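Local coordinates for hypothetical protein (Staphylococcus aureus subsp. aureus, PDB 1QYI) that is of unknown function but probably acts as a hydrolase of the haloacid dehalogenase (HAD) superfamily, at residues I236-P241 with I263-D268; N286-I291 with E303-K308; V318-D323 with Q332-T337. All blocks are in the same frame, centred on the assembly; numbering follows the deposited sequence.

In the fold
The three contacts follow one another along the chain, in the order 1, 2, 3, and lie in the Rossmann-like domain with its parallel sheet. Interaction 1 joins the outermost strand 263-264 to strand 233-237. Interaction 3 sits further across the same sheet, beyond strand 3-6, where strand 318-322 pairs with strand 337-341; the centres of these two contacts are about 16 Å apart. Interaction 2 has its centre about 13 Å from each of the others and touches both, because helix 288-295, with Pro287 just before it, lays Ser289 and Tyr290 against Ala237, and Pro287 and Ile291 against Ile334. One helix therefore connects both sheet contacts, and helix 302-307 packs on it.

Interaction 1 (I236-P241 with I263-D268); sequences IATGRP and IATASD
Ile236 and Ile263 are neighbours in adjacent parallel strands of a Rossmann-like sheet, the two strands of a beta-alpha-beta unit whose crossover includes helix 242-252. Their side chains run alongside each other on one face, with Ile236 CB 3.9 Å from Ile263 CG2. Ala237 and Ala264 occupy the opposite face, which helix 288-295 covers. The backbone fastens the pair in parallel fashion: Ala264 N donates to Ile236 O (2.6 Å), and Thr238 N to Ala264 O (3.1 Å).

Beyond the strands, the chain from Thr238 to Pro241 turns over the start of helix 266-275, and Thr265 fills the junction. Its CB presses on Arg240 O at 3.1 Å. The methyl CG2, placed beside the backbone N, stays farther from that carbonyl. OG1 sits between the backbone N and the carbonyl carbon (chi1 68°), a rotation that leaves it facing the first helical turn, where it accepts from Ser267 N at 3.2 Å. Asp268 OD2 in return accepts from Thr265 N at 2.7 Å, completing a capping box at the N-terminus of helix 266-275.

Just after strand 233-237, Thr238 forms an ST turn, OG1 receiving Arg240 N. In HAD relatives the conserved motif II serine or threonine stands at the equivalent strand end, so Thr238 probably corresponds to it. The guanidinium of Arg240 extends away from this contact, and its NH2 forms a salt bridge with Asp9. Ala266 N makes a nearly straight bond to Arg240 O (3.0 Å, 174° at the hydrogen), the donor standing 46° above the carbonyl plane.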
ATOM      1  N   ILE A 236      17.699  -4.192  -4.205  1.00 21.96           N
ATOM      2  CA  ILE A 236      16.312  -3.736  -4.025  1.00 21.57           C
ATOM      3  C   ILE A 236      16.062  -2.876  -2.771  1.00 18.99           C
ATOM      4  O   ILE A 236      16.452  -3.254  -1.668  1.00 16.83           O
ATOM      5  CB  ILE A 236      15.315  -4.937  -3.950  1.00 23.27           C
ATOM      6  CG1 ILE A 236      15.279  -5.681  -5.280  1.00 25.16           C
ATOM      7  CG2 ILE A 236      13.899  -4.432  -3.679  1.00 22.14           C
ATOM      8  CD1 ILE A 236      14.743  -4.847  -6.419  1.00 25.75           C
ATOM      9  N   ALA A 237      15.406  -1.732  -2.965  1.00 19.28           N
ATOM     10  CA  ALA A 237      15.020  -0.820  -1.881  1.00 19.92           C
ATOM     11  C   ALA A 237      13.550  -0.450  -2.118  1.00 20.27           C
ATOM     12  O   ALA A 237      13.232   0.249  -3.083  1.00 23.32           O
ATOM     13  CB  ALA A 237      15.889   0.449  -1.890  1.00 17.86           C
ATOM     14  N   THR A 238      12.652  -0.922  -1.256  1.00 21.30           N
ATOM     15  CA  THR A 238      11.226  -0.618  -1.413  1.00 21.58           C
ATOM     16  C   THR A 238      10.564  -0.196  -0.102  1.00 21.06           C
ATOM     17  O   THR A 238      11.135  -0.361   0.978  1.00 20.98           O
ATOM     18  CB  THR A 238      10.443  -1.837  -1.962  1.00 20.95           C
ATOM     19  OG1 THR A 238       9.060  -1.490  -2.101  1.00 22.16           O
ATOM     20  CG2 THR A 238      10.573  -3.026  -1.022  1.00 20.99           C
ATOM     21  N   GLY A 239       9.356   0.351  -0.216  1.00 19.63           N
ATOM     22  CA  GLY A 239       8.604   0.774   0.953  1.00 19.47           C
ATOM     23  C   GLY A 239       7.745  -0.370   1.460  1.00 20.22           C
ATOM     24  O   GLY A 239       7.099  -0.268   2.502  1.00 20.19           O
ATOM     25  N   ARG A 240       7.732  -1.462   0.701  1.00 19.06           N
ATOM     26  CA  ARG A 240       6.974  -2.654   1.054  1.00 17.96           C
ATOM     27  C   ARG A 240       7.674  -3.429   2.169  1.00 17.91           C
ATOM     28  O   ARG A 240       8.906  -3.435   2.249  1.00 18.20           O
ATOM     29  CB  ARG A 240       6.861  -3.587  -0.155  1.00 17.98           C
ATOM     30  CG  ARG A 240       6.095  -3.047  -1.346  1.00 15.83           C
ATOM     31  CD  ARG A 240       5.973  -4.132  -2.402  1.00 14.88           C
ATOM     32  NE  ARG A 240       4.939  -3.839  -3.387  1.00 11.17           N
ATOM     33  CZ  ARG A 240       4.102  -4.746  -3.876  1.00  9.97           C
ATOM     34  NH1 ARG A 240       4.169  -6.014  -3.478  1.00  5.36           N
ATOM     35  NH2 ARG A 240       3.194  -4.380  -4.767  1.00  8.34           N
ATOM     36  N   PRO A 241       6.903  -4.072   3.060  1.00 16.30           N
ATOM     37  CA  PRO A 241       7.566  -4.835   4.121  1.00 15.74           C
ATOM     38  C   PRO A 241       8.205  -6.098   3.522  1.00 15.88           C
ATOM     39  O   PRO A 241       8.034  -6.399   2.328  1.00 15.85           O
ATOM     40  CB  PRO A 241       6.428  -5.143   5.102  1.00 15.50           C
ATOM     41  CG  PRO A 241       5.203  -5.145   4.227  1.00 17.41           C
ATOM     42  CD  PRO A 241       5.459  -3.942   3.333  1.00 17.90           C
ATOM     43  N   ILE A 263      18.556  -6.682  -0.298  1.00 31.30           N
ATOM     44  CA  ILE A 263      17.158  -6.328  -0.465  1.00 28.97           C
ATOM     45  C   ILE A 263      16.718  -5.596   0.792  1.00 29.20           C
ATOM     46  O   ILE A 263      16.506  -6.205   1.839  1.00 31.47           O
ATOM     47  CB  ILE A 263      16.278  -7.568  -0.668  1.00 27.76           C
ATOM     48  CG1 ILE A 263      16.738  -8.337  -1.911  1.00 26.24           C
ATOM     49  CG2 ILE A 263      14.818  -7.143  -0.806  1.00 25.85           C
ATOM     50  CD1 ILE A 263      15.894  -9.570  -2.244  1.00 22.08           C
ATOM     51  N   ALA A 264      16.616  -4.275   0.687  1.00 29.31           N
ATOM     52  CA  ALA A 264      16.200  -3.441   1.809  1.00 28.39           C
ATOM     53  C   ALA A 264      14.692  -3.188   1.706  1.00 27.24           C
ATOM     54  O   ALA A 264      14.185  -2.853   0.631  1.00 27.35           O
ATOM     55  CB  ALA A 264      16.966  -2.121   1.780  1.00 27.52           C
ATOM     56  N   THR A 265      13.981  -3.349   2.817  1.00 26.01           N
ATOM     57  CA  THR A 265      12.538  -3.152   2.831  1.00 25.08           C
ATOM     58  C   THR A 265      12.103  -2.262   3.984  1.00 25.23           C
ATOM     59  O   THR A 265      12.932  -1.792   4.771  1.00 24.78           O
ATOM     60  CB  THR A 265      11.779  -4.490   2.980  1.00 26.56           C
ATOM     61  OG1 THR A 265      12.002  -5.028   4.294  1.00 27.76           O
ATOM     62  CG2 THR A 265      12.249  -5.497   1.940  1.00 25.87           C
ATOM     63  N   ALA A 266      10.790  -2.050   4.082  1.00 23.93           N
ATOM     64  CA  ALA A 266      10.200  -1.221   5.127  1.00 24.62           C
ATOM     65  C   ALA A 266      10.401  -1.858   6.494  1.00 25.78           C
ATOM     66  O   ALA A 266      10.310  -1.187   7.521  1.00 26.25           O
ATOM     67  CB  ALA A 266       8.707  -1.018   4.853  1.00 23.19           C
ATOM     68  N   SER A 267      10.653  -3.161   6.505  1.00 26.68           N
ATOM     69  CA  SER A 267      10.885  -3.852   7.761  1.00 26.95           C
ATOM     70  C   SER A 267      12.246  -3.410   8.291  1.00 27.57           C
ATOM     71  O   SER A 267      12.402  -3.160   9.483  1.00 29.86           O
ATOM     72  CB  SER A 267      10.862  -5.371   7.561  1.00 26.41           C
ATOM     73  OG  SER A 267       9.573  -5.816   7.147  1.00 25.24           O
ATOM     74  N   ASP A 268      13.232  -3.291   7.411  1.00 27.65           N
ATOM     75  CA  ASP A 268      14.548  -2.866   7.863  1.00 28.75           C
ATOM     76  C   ASP A 268      14.508  -1.457   8.442  1.00 29.50           C
ATOM     77  O   ASP A 268      15.058  -1.223   9.513  1.00 30.72           O
ATOM     78  CB  ASP A 268      15.553  -2.925   6.720  1.00 27.85           C
ATOM     79  CG  ASP A 268      15.640  -4.293   6.113  1.00 29.57           C
ATOM     80  OD1 ASP A 268      15.891  -5.259   6.869  1.00 30.70           O
ATOM     81  OD2 ASP A 268      15.454  -4.406   4.884  1.00 29.61           O
TER

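Interaction 2 (N286-I291 with E303-K308); sequences NPFSYI and ESYINK
Tyr305 is held between Ile291 and Phe288 where helix 302-307 packs on helix 288-295, two successive helices of the HAD-like domain. The branch methyl CG2 of Ile291, set anti to the backbone N by a chi1 of -64°, does most of the touching, coming within 3.4 Å of Tyr305 CD1 as the two side chains pass each other head to tail. Backbone joins in: Ile291 O stands over the centre of one ring face, 4.1 Å above its plane. From another direction Phe288 CE1 meets the ring at its edge, near the plane, 3.8 Å from Tyr305 CD2, while Phe288 CD1 approaches Tyr305 CB at 3.5 Å. The longer arm of Ile291 goes elsewhere, its CD1 resting by Tyr305 O at 3.3 Å. Ile306 CG1 adds a looser apolar contact to Phe288 CD1.

A second shell fixes these groups. Tyr305 OH is hydrogen-bonded to Gly296 O, which anchors the far end of the ring, and Phe288 packs edge-to-face with Tyr302. Phe288 is also set at the head of its helix by Asn286, whose OD1 accepts from Phe288 N at 2.8 Å with the donor in the carbonyl plane, a capping bond. The other half of that amide bridges the helices through a water: Asn286 ND2 donates to it, and the water donates in turn to Ile306 O at 3.3 Å.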
ATOM      1  N   ASN A 286      14.793   9.212   3.024  1.00 28.27           N
ATOM      2  CA  ASN A 286      16.118   8.987   3.590  1.00 26.07           C
ATOM      3  C   ASN A 286      16.757   7.813   2.834  1.00 24.67           C
ATOM      4  O   ASN A 286      16.178   6.735   2.738  1.00 22.15           O
ATOM      5  CB  ASN A 286      16.010   8.665   5.092  1.00 25.37           C
ATOM      6  CG  ASN A 286      17.376   8.500   5.763  1.00 27.10           C
ATOM      7  OD1 ASN A 286      18.162   7.630   5.385  1.00 27.88           O
ATOM      8  ND2 ASN A 286      17.655   9.331   6.766  1.00 24.66           N
ATOM      9  N   PRO A 287      17.972   8.013   2.297  1.00 24.24           N
ATOM     10  CA  PRO A 287      18.721   7.003   1.539  1.00 24.58           C
ATOM     11  C   PRO A 287      19.147   5.744   2.304  1.00 24.66           C
ATOM     12  O   PRO A 287      19.817   4.881   1.742  1.00 26.42           O
ATOM     13  CB  PRO A 287      19.922   7.791   1.021  1.00 23.27           C
ATOM     14  CG  PRO A 287      20.174   8.754   2.135  1.00 23.90           C
ATOM     15  CD  PRO A 287      18.785   9.226   2.490  1.00 23.46           C
ATOM     16  N   PHE A 288      18.744   5.629   3.565  1.00 24.42           N
ATOM     17  CA  PHE A 288      19.104   4.474   4.380  1.00 24.85           C
ATOM     18  C   PHE A 288      18.904   3.118   3.729  1.00 24.99           C
ATOM     19  O   PHE A 288      19.821   2.292   3.710  1.00 26.24           O
ATOM     20  CB  PHE A 288      18.328   4.462   5.690  1.00 23.43           C
ATOM     21  CG  PHE A 288      18.435   3.161   6.420  1.00 24.38           C
ATOM     22  CD1 PHE A 288      19.628   2.797   7.034  1.00 24.36           C
ATOM     23  CD2 PHE A 288      17.365   2.273   6.457  1.00 25.06           C
ATOM     24  CE1 PHE A 288      19.761   1.570   7.684  1.00 21.82           C
ATOM     25  CE2 PHE A 288      17.488   1.041   7.103  1.00 24.81           C
ATOM     26  CZ  PHE A 288      18.694   0.689   7.717  1.00 22.91           C
ATOM     27  N   SER A 289      17.696   2.875   3.228  1.00 24.67           N
ATOM     28  CA  SER A 289      17.384   1.595   2.601  1.00 25.24           C
ATOM     29  C   SER A 289      18.209   1.375   1.342  1.00 24.32           C
ATOM     30  O   SER A 289      18.628   0.255   1.062  1.00 23.69           O
ATOM     31  CB  SER A 289      15.895   1.507   2.271  1.00 27.03           C
ATOM     32  OG  SER A 289      15.523   2.523   1.351  1.00 35.05           O
ATOM     33  N   TYR A 290      18.464   2.440   0.590  1.00 22.20           N
ATOM     34  CA  TYR A 290      19.266   2.297  -0.608  1.00 20.74           C
ATOM     35  C   TYR A 290      20.699   1.984  -0.210  1.00 21.49           C
ATOM     36  O   TYR A 290      21.389   1.223  -0.887  1.00 22.14           O
ATOM     37  CB  TYR A 290      19.206   3.566  -1.467  1.00 19.79           C
ATOM     38  CG  TYR A 290      18.157   3.492  -2.558  1.00 18.36           C
ATOM     39  CD1 TYR A 290      18.170   2.451  -3.487  1.00 17.23           C
ATOM     40  CD2 TYR A 290      17.118   4.426  -2.623  1.00 17.24           C
ATOM     41  CE1 TYR A 290      17.173   2.330  -4.452  1.00 18.09           C
ATOM     42  CE2 TYR A 290      16.109   4.319  -3.585  1.00 15.73           C
ATOM     43  CZ  TYR A 290      16.141   3.263  -4.500  1.00 18.39           C
ATOM     44  OH  TYR A 290      15.142   3.131  -5.446  1.00 15.44           O
ATOM     45  N   ILE A 291      21.136   2.558   0.907  1.00 21.40           N
ATOM     46  CA  ILE A 291      22.491   2.341   1.407  1.00 22.16           C
ATOM     47  C   ILE A 291      22.657   0.910   1.931  1.00 23.51           C
ATOM     48  O   ILE A 291      23.732   0.312   1.828  1.00 22.34           O
ATOM     49  CB  ILE A 291      22.824   3.356   2.531  1.00 21.82           C
ATOM     50  CG1 ILE A 291      22.805   4.771   1.946  1.00 21.91           C
ATOM     51  CG2 ILE A 291      24.179   3.038   3.154  1.00 18.29           C
ATOM     52  CD1 ILE A 291      23.119   5.889   2.944  1.00 23.26           C
ATOM     53  N   GLU A 303      23.820   1.828  11.739  1.00 36.07           N
ATOM     54  CA  GLU A 303      24.271   3.124  12.223  1.00 36.13           C
ATOM     55  C   GLU A 303      25.106   3.874  11.199  1.00 34.35           C
ATOM     56  O   GLU A 303      25.009   5.096  11.076  1.00 34.31           O
ATOM     57  CB  GLU A 303      25.090   2.949  13.498  1.00 39.42           C
ATOM     58  CG  GLU A 303      25.458   4.255  14.175  1.00 43.14           C
ATOM     59  CD  GLU A 303      25.928   4.034  15.595  1.00 47.73           C
ATOM     60  OE1 GLU A 303      26.882   3.245  15.780  1.00 50.10           O
ATOM     61  OE2 GLU A 303      25.347   4.646  16.520  1.00 48.52           O
ATOM     62  N   SER A 304      25.934   3.143  10.468  1.00 31.46           N
ATOM     63  CA  SER A 304      26.780   3.775   9.472  1.00 30.85           C
ATOM     64  C   SER A 304      25.956   4.207   8.272  1.00 30.39           C
ATOM     65  O   SER A 304      26.279   5.189   7.605  1.00 28.95           O
ATOM     66  CB  SER A 304      27.894   2.824   9.028  1.00 30.81           C
ATOM     67  OG  SER A 304      27.376   1.650   8.421  1.00 31.88           O
ATOM     68  N   TYR A 305      24.883   3.470   8.005  1.00 28.57           N
ATOM     69  CA  TYR A 305      24.014   3.789   6.881  1.00 28.53           C
ATOM     70  C   TYR A 305      23.211   5.055   7.164  1.00 30.13           C
ATOM     71  O   TYR A 305      22.694   5.694   6.246  1.00 30.79           O
ATOM     72  CB  TYR A 305      23.063   2.623   6.599  1.00 28.58           C
ATOM     73  CG  TYR A 305      23.735   1.305   6.234  1.00 26.02           C
ATOM     74  CD1 TYR A 305      25.080   1.245   5.890  1.00 25.96           C
ATOM     75  CD2 TYR A 305      23.006   0.123   6.211  1.00 27.30           C
ATOM     76  CE1 TYR A 305      25.686   0.034   5.535  1.00 25.64           C
ATOM     77  CE2 TYR A 305      23.593  -1.090   5.856  1.00 27.41           C
ATOM     78  CZ  TYR A 305      24.934  -1.128   5.522  1.00 26.15           C
ATOM     79  OH  TYR A 305      25.525  -2.324   5.192  1.00 25.17           O
ATOM     80  N   ILE A 306      23.145   5.423   8.442  1.00 31.64           N
ATOM     81  CA  ILE A 306      22.411   6.594   8.909  1.00 31.11           C
ATOM     82  C   ILE A 306      23.273   7.846   8.982  1.00 33.47           C
ATOM     83  O   ILE A 306      22.828   8.942   8.624  1.00 33.44           O
ATOM     84  CB  ILE A 306      21.818   6.307  10.296  1.00 30.63           C
ATOM     85  CG1 ILE A 306      20.801   5.173  10.167  1.00 31.57           C
ATOM     86  CG2 ILE A 306      21.188   7.555  10.894  1.00 28.79           C
ATOM     87  CD1 ILE A 306      20.233   4.722  11.485  1.00 34.13           C
ATOM     88  N   ASN A 307      24.515   7.668   9.431  1.00 35.08           N
ATOM     89  CA  ASN A 307      25.469   8.770   9.594  1.00 35.07           C
ATOM     90  C   ASN A 307      26.281   9.128   8.352  1.00 34.25           C
ATOM     91  O   ASN A 307      26.722  10.268   8.222  1.00 34.53           O
ATOM     92  CB  ASN A 307      26.438   8.438  10.731  1.00 37.07           C
ATOM     93  CG  ASN A 307      25.730   8.094  12.021  1.00 37.68           C
ATOM     94  OD1 ASN A 307      26.324   7.503  12.922  1.00 42.55           O
ATOM     95  ND2 ASN A 307      24.460   8.469  12.123  1.00 38.46           N
ATOM     96  N   LYS A 308      26.496   8.154   7.467  1.00 33.39           N
ATOM     97  CA  LYS A 308      27.254   8.369   6.236  1.00 32.55           C
ATOM     98  C   LYS A 308      26.360   8.225   5.014  1.00 31.87           C
ATOM     99  O   LYS A 308      26.161   7.116   4.497  1.00 31.41           O
ATOM    100  CB  LYS A 308      28.404   7.371   6.112  1.00 34.27           C
ATOM    101  CG  LYS A 308      29.543   7.563   7.085  1.00 38.22           C
ATOM    102  CD  LYS A 308      30.764   6.740   6.649  1.00 41.90           C
ATOM    103  CE  LYS A 308      31.879   6.771   7.705  1.00 43.49           C
ATOM    104  NZ  LYS A 308      31.477   6.086   8.987  1.00 43.56           N
TER
HETATM  105  O   HOH W   1      19.654   9.768   8.436  1.00 15.09           O

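Interaction 3 (V318-D323 with Q332-T337); sequences VFIVGD and QKIGAT
Thr337 O accepts a 2.8 Å hydrogen bond from Ile320 N, nearly along the C=O axis, and Phe319 CA adds a CA-H...O contact at 3.3 Å. Thr337 N in turn donates to Val318 O at 2.8 Å, so Phe319 and Thr337 are bridged as parallel strand partners. Both side chains leave the same face of the sheet. A chi1 of -74° turns Thr337 CG2 anti to the backbone N, and this methyl meets the Phe319 ring at its edge, near its plane and 3.3 Å from CD1. The hydroxyl OG1 of Thr337 is bonded to Lys315 O.

Elsewhere the contact is apolar. Ala336 CB lies 3.7 Å from Val318 CB, and Ile320 and Ile334 meet tip to tip, their CD1 atoms 4.1 Å apart. Gly335, with phi 87°, turns the chain out of helix 325-334 toward the strand.

The arrangement is the beta-alpha-beta unit formed by strand 318-322, helix 325-334 and strand 337-341 in the HAD-like domain. Strand 3-6 flanks strand 318-322 on its other edge, and helix 288-295 packs over Val318 and Ile320 through Leu294 and Tyr290.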
ATOM      1  N   VAL A 318      26.834   3.432  -9.104  1.00 19.35           N
ATOM      2  CA  VAL A 318      25.502   3.094  -8.637  1.00 16.91           C
ATOM      3  C   VAL A 318      24.434   3.804  -9.456  1.00 16.35           C
ATOM      4  O   VAL A 318      24.496   5.012  -9.665  1.00 18.54           O
ATOM      5  CB  VAL A 318      25.331   3.449  -7.146  1.00 17.53           C
ATOM      6  CG1 VAL A 318      23.983   2.929  -6.632  1.00 14.34           C
ATOM      7  CG2 VAL A 318      26.479   2.862  -6.330  1.00 13.12           C
ATOM      8  N   PHE A 319      23.464   3.019  -9.920  1.00 15.81           N
ATOM      9  CA  PHE A 319      22.337   3.490 -10.722  1.00 14.51           C
ATOM     10  C   PHE A 319      21.035   3.107 -10.015  1.00 15.31           C
ATOM     11  O   PHE A 319      20.689   1.922  -9.901  1.00 14.14           O
ATOM     12  CB  PHE A 319      22.331   2.819 -12.095  1.00 13.77           C
ATOM     13  CG  PHE A 319      23.504   3.173 -12.955  1.00 13.46           C
ATOM     14  CD1 PHE A 319      23.592   4.424 -13.550  1.00 12.36           C
ATOM     15  CD2 PHE A 319      24.532   2.260 -13.152  1.00  8.94           C
ATOM     16  CE1 PHE A 319      24.680   4.755 -14.330  1.00 13.39           C
ATOM     17  CE2 PHE A 319      25.620   2.587 -13.930  1.00 11.38           C
ATOM     18  CZ  PHE A 319      25.696   3.841 -14.518  1.00 13.26           C
ATOM     19  N   ILE A 320      20.304   4.110  -9.555  1.00 15.02           N
ATOM     20  CA  ILE A 320      19.045   3.873  -8.880  1.00 15.20           C
ATOM     21  C   ILE A 320      17.928   3.971  -9.911  1.00 16.28           C
ATOM     22  O   ILE A 320      17.811   4.969 -10.622  1.00 15.81           O
ATOM     23  CB  ILE A 320      18.848   4.882  -7.745  1.00 13.08           C
ATOM     24  CG1 ILE A 320      19.771   4.507  -6.589  1.00 13.02           C
ATOM     25  CG2 ILE A 320      17.397   4.904  -7.311  1.00 13.86           C
ATOM     26  CD1 ILE A 320      19.726   5.468  -5.417  1.00 17.24           C
ATOM     27  N   VAL A 321      17.123   2.911  -9.979  1.00 17.17           N
ATOM     28  CA  VAL A 321      16.007   2.787 -10.916  1.00 17.15           C
ATOM     29  C   VAL A 321      14.673   2.827 -10.181  1.00 19.53           C
ATOM     30  O   VAL A 321      14.270   1.861  -9.518  1.00 19.83           O
ATOM     31  CB  VAL A 321      16.100   1.450 -11.711  1.00 16.51           C
ATOM     32  CG1 VAL A 321      14.886   1.279 -12.622  1.00 14.89           C
ATOM     33  CG2 VAL A 321      17.386   1.412 -12.519  1.00 12.04           C
ATOM     34  N   GLY A 322      13.986   3.953 -10.305  1.00 20.60           N
ATOM     35  CA  GLY A 322      12.714   4.090  -9.638  1.00 21.02           C
ATOM     36  C   GLY A 322      11.798   5.029 -10.373  1.00 21.11           C
ATOM     37  O   GLY A 322      12.118   5.521 -11.449  1.00 21.03           O
ATOM     38  N   ASP A 323      10.656   5.301  -9.767  1.00 22.05           N
ATOM     39  CA  ASP A 323       9.683   6.170 -10.386  1.00 24.96           C
ATOM     40  C   ASP A 323       9.318   7.339  -9.486  1.00 25.22           C
ATOM     41  O   ASP A 323       8.876   8.379  -9.962  1.00 25.72           O
ATOM     42  CB  ASP A 323       8.432   5.357 -10.713  1.00 25.45           C
ATOM     43  CG  ASP A 323       7.823   4.722  -9.482  1.00 26.36           C
ATOM     44  OD1 ASP A 323       8.568   4.095  -8.684  1.00 24.89           O
ATOM     45  OD2 ASP A 323       6.593   4.846  -9.316  1.00 28.62           O
ATOM     46  N   GLN A 332      20.508  11.622  -5.593  1.00 22.51           N
ATOM     47  CA  GLN A 332      21.273  12.862  -5.638  1.00 22.45           C
ATOM     48  C   GLN A 332      21.981  13.053  -4.298  1.00 24.40           C
ATOM     49  O   GLN A 332      23.025  13.702  -4.234  1.00 26.77           O
ATOM     50  CB  GLN A 332      20.356  14.042  -5.927  1.00 19.83           C
ATOM     51  CG  GLN A 332      19.568  13.860  -7.218  1.00 20.34           C
ATOM     52  CD  GLN A 332      18.947  15.147  -7.719  1.00 18.40           C
ATOM     53  OE1 GLN A 332      18.549  16.006  -6.931  1.00 19.16           O
ATOM     54  NE2 GLN A 332      18.832  15.276  -9.034  1.00 18.65           N
ATOM     55  N   LYS A 333      21.416  12.466  -3.239  1.00 24.41           N
ATOM     56  CA  LYS A 333      21.974  12.538  -1.887  1.00 23.92           C
ATOM     57  C   LYS A 333      23.274  11.767  -1.713  1.00 23.48           C
ATOM     58  O   LYS A 333      24.275  12.321  -1.260  1.00 21.92           O
ATOM     59  CB  LYS A 333      20.952  12.017  -0.864  1.00 25.09           C
ATOM     60  CG  LYS A 333      21.557  11.640   0.495  1.00 26.08           C
ATOM     61  CD  LYS A 333      22.228  12.818   1.194  1.00 26.55           C
ATOM     62  CE  LYS A 333      21.237  13.606   2.044  1.00 26.79           C
ATOM     63  NZ  LYS A 333      20.643  12.768   3.124  1.00 26.29           N
ATOM     64  N   ILE A 334      23.239  10.479  -2.048  1.00 25.77           N
ATOM     65  CA  ILE A 334      24.400   9.591  -1.917  1.00 25.71           C
ATOM     66  C   ILE A 334      25.366   9.710  -3.087  1.00 25.67           C
ATOM     67  O   ILE A 334      26.434   9.106  -3.073  1.00 26.73           O
ATOM     68  CB  ILE A 334      23.985   8.105  -1.836  1.00 26.79           C
ATOM     69  CG1 ILE A 334      23.468   7.638  -3.204  1.00 27.04           C
ATOM     70  CG2 ILE A 334      22.942   7.921  -0.756  1.00 23.87           C
ATOM     71  CD1 ILE A 334      23.118   6.155  -3.258  1.00 28.97           C
ATOM     72  N   GLY A 335      24.978  10.465  -4.108  1.00 26.19           N
ATOM     73  CA  GLY A 335      25.841  10.643  -5.262  1.00 25.61           C
ATOM     74  C   GLY A 335      25.705   9.589  -6.348  1.00 25.44           C
ATOM     75  O   GLY A 335      26.626   9.397  -7.139  1.00 25.34           O
ATOM     76  N   ALA A 336      24.564   8.908  -6.411  1.00 25.71           N
ATOM     77  CA  ALA A 336      24.369   7.885  -7.432  1.00 25.46           C
ATOM     78  C   ALA A 336      23.612   8.414  -8.643  1.00 25.29           C
ATOM     79  O   ALA A 336      22.886   9.407  -8.556  1.00 23.16           O
ATOM     80  CB  ALA A 336      23.631   6.698  -6.843  1.00 25.71           C
ATOM     81  N   THR A 337      23.790   7.747  -9.779  1.00 25.48           N
ATOM     82  CA  THR A 337      23.092   8.153 -10.991  1.00 25.09           C
ATOM     83  C   THR A 337      21.637   7.728 -10.868  1.00 25.40           C
ATOM     84  O   THR A 337      21.339   6.600 -10.464  1.00 24.98           O
ATOM     85  CB  THR A 337      23.706   7.505 -12.249  1.00 25.18           C
ATOM     86  OG1 THR A 337      24.962   8.134 -12.546  1.00 27.09           O
ATOM     87  CG2 THR A 337      22.774   7.662 -13.446  1.00 21.52           C
TER